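Local coordinates for ABC transporter substrate-binding protein (Staphylococcus aureus subsp. aureus NCTC 8325, PDB 3UN6) that probably serves as the ligand-binding component of an ABC-type import system, carrying bound zinc in this structure, with its natural ligand not established, at residues 192-197 / 265-270. Numbering follows the deposited sequence.
Sequences AEPFGA and FKQSRD. With PO4 (phosphate ion), chain D.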
# COMPACT_ATOMS: atom_id res chain seq x y z
N ALA A 192 -2.28 -5.49 3.31
CA ALA A 192 -3.10 -4.32 3.57
C ALA A 192 -4.53 -4.79 3.77
O ALA A 192 -4.95 -5.80 3.21
CB ALA A 192 -3.05 -3.34 2.40
N GLU A 193 -5.29 -4.06 4.56
CA GLU A 193 -6.71 -4.36 4.67
C GLU A 193 -7.27 -4.08 3.28
O GLU A 193 -6.68 -3.31 2.52
CB GLU A 193 -7.36 -3.53 5.74
CG GLU A 193 -6.94 -3.93 7.16
CD GLU A 193 -7.44 -5.33 7.61
OE1 GLU A 193 -7.63 -6.23 6.76
OE2 GLU A 193 -7.60 -5.54 8.84
N PRO A 194 -8.41 -4.69 2.93
CA PRO A 194 -9.26 -5.52 3.73
C PRO A 194 -8.93 -7.01 3.76
O PRO A 194 -9.73 -7.78 4.25
CB PRO A 194 -10.61 -5.32 3.06
CG PRO A 194 -10.26 -5.23 1.61
CD PRO A 194 -8.91 -4.61 1.55
N PHE A 195 -7.74 -7.40 3.30
CA PHE A 195 -7.43 -8.83 3.20
C PHE A 195 -7.16 -9.55 4.52
O PHE A 195 -7.16 -10.77 4.56
CB PHE A 195 -6.42 -9.09 2.07
CG PHE A 195 -7.01 -8.75 0.74
CD1 PHE A 195 -7.96 -9.61 0.16
CD2 PHE A 195 -6.76 -7.53 0.14
CE1 PHE A 195 -8.58 -9.30 -1.05
CE2 PHE A 195 -7.37 -7.20 -1.09
CZ PHE A 195 -8.30 -8.09 -1.67
N GLY A 196 -7.01 -8.80 5.61
CA GLY A 196 -6.88 -9.41 6.93
C GLY A 196 -8.28 -9.65 7.46
O GLY A 196 -8.64 -10.77 7.87
N ALA A 197 -9.10 -8.59 7.44
CA ALA A 197 -10.46 -8.69 7.89
C ALA A 197 -11.16 -9.80 7.11
O ALA A 197 -11.94 -10.57 7.68
CB ALA A 197 -11.18 -7.36 7.70
N PHE A 265 -15.16 -1.49 -3.84
CA PHE A 265 -14.59 -2.80 -3.58
C PHE A 265 -15.58 -3.95 -3.40
O PHE A 265 -16.69 -3.78 -2.86
CB PHE A 265 -13.66 -2.75 -2.35
CG PHE A 265 -12.57 -1.72 -2.45
CD1 PHE A 265 -12.14 -1.22 -3.67
CD2 PHE A 265 -11.88 -1.36 -1.32
CE1 PHE A 265 -11.12 -0.30 -3.74
CE2 PHE A 265 -10.83 -0.45 -1.38
CZ PHE A 265 -10.45 0.07 -2.59
N LYS A 266 -15.17 -5.13 -3.86
CA LYS A 266 -15.94 -6.35 -3.70
C LYS A 266 -15.77 -6.89 -2.28
O LYS A 266 -15.17 -7.96 -2.07
CB LYS A 266 -15.54 -7.44 -4.73
CG LYS A 266 -16.02 -7.16 -6.14
CD LYS A 266 -15.68 -8.28 -7.12
CE LYS A 266 -14.17 -8.38 -7.35
NZ LYS A 266 -13.78 -9.40 -8.38
N GLN A 267 -16.29 -6.14 -1.31
CA GLN A 267 -16.26 -6.52 0.09
C GLN A 267 -17.53 -5.99 0.73
O GLN A 267 -18.13 -5.03 0.26
CB GLN A 267 -15.05 -5.87 0.82
CG GLN A 267 -13.68 -6.14 0.17
CD GLN A 267 -13.27 -7.60 0.21
OE1 GLN A 267 -13.87 -8.39 0.93
NE2 GLN A 267 -12.24 -7.96 -0.57
N SER A 268 -17.93 -6.62 1.82
CA SER A 268 -19.10 -6.17 2.56
C SER A 268 -18.75 -4.95 3.42
O SER A 268 -17.57 -4.63 3.66
CB SER A 268 -19.63 -7.28 3.44
OG SER A 268 -18.60 -7.81 4.23
N ARG A 269 -19.79 -4.29 3.95
CA ARG A 269 -19.62 -3.10 4.76
C ARG A 269 -18.92 -3.44 6.10
O ARG A 269 -18.11 -2.66 6.60
CB ARG A 269 -20.98 -2.44 5.00
CG ARG A 269 -20.86 -1.09 5.65
CD ARG A 269 -22.21 -0.39 5.88
NE ARG A 269 -21.92 0.94 6.42
CZ ARG A 269 -21.63 2.00 5.68
NH1 ARG A 269 -21.62 1.93 4.34
NH2 ARG A 269 -21.33 3.14 6.28
N ASP A 270 -19.22 -4.61 6.66
CA ASP A 270 -18.56 -4.95 7.93
C ASP A 270 -17.06 -5.13 7.75
O ASP A 270 -16.30 -4.68 8.58
CB ASP A 270 -19.19 -6.16 8.60
CG ASP A 270 -19.16 -7.40 7.74
OD1 ASP A 270 -19.95 -8.33 8.02
OD2 ASP A 270 -18.35 -7.45 6.78
P PO4 D . -14.55 -7.70 -11.75
O1 PO4 D . -15.42 -8.39 -10.73
O2 PO4 D . -14.79 -6.21 -11.67
O3 PO4 D . -13.10 -7.97 -11.44
O4 PO4 D . -14.92 -8.19 -13.12
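The Q267 chain leaves with CG anti to its carbonyl carbon (chi1 -54°) and bends at chi2 (-65°), which carries its amide across P194 toward F195. Q267 CG rests on P194 CG at 3.8 Å, the two side chains crossing at about a right angle. Q267 NE2 then reaches F195 CE1 at 3.9 Å. It comes to the ring obliquely, with the amide and ring planes perpendicular. The contact is small van der Waals packing between two connecting segments, burying 134 Å² with both sides summed.

Each segment leads into a helix. In 192-197 the peptide bond before P194 is cis. E193 turns its carboxylate onto the backbone of G196 and A197, where OE1 accepts from G196 N and A197 N, both at 2.9 Å. The A197 bond is the straighter (162°) and uses the syn lone pair. In 265-270, K266 centres an inverse gamma turn and its NZ bonds phosphate O1 at 3.0 Å; K71 also binds this ion, probably a crystallisation component. S268 is the N-cap of helix 269-277, and its OG bonds D270 OD2 at 2.6 Å. A K201-D270 salt bridge ties helices 195-201 and 269-277 together.

The F195 side chain is about 6 Å from a bound zinc ion, and A192 packs on the zinc ligand H46. In this NMT1-like binding-protein fold, strand 188-192 runs through cis-P194 into helix 195-201; P194 also packs on V271 and S275 of helix 269-277, while E193 touches V119 of strand 112-122.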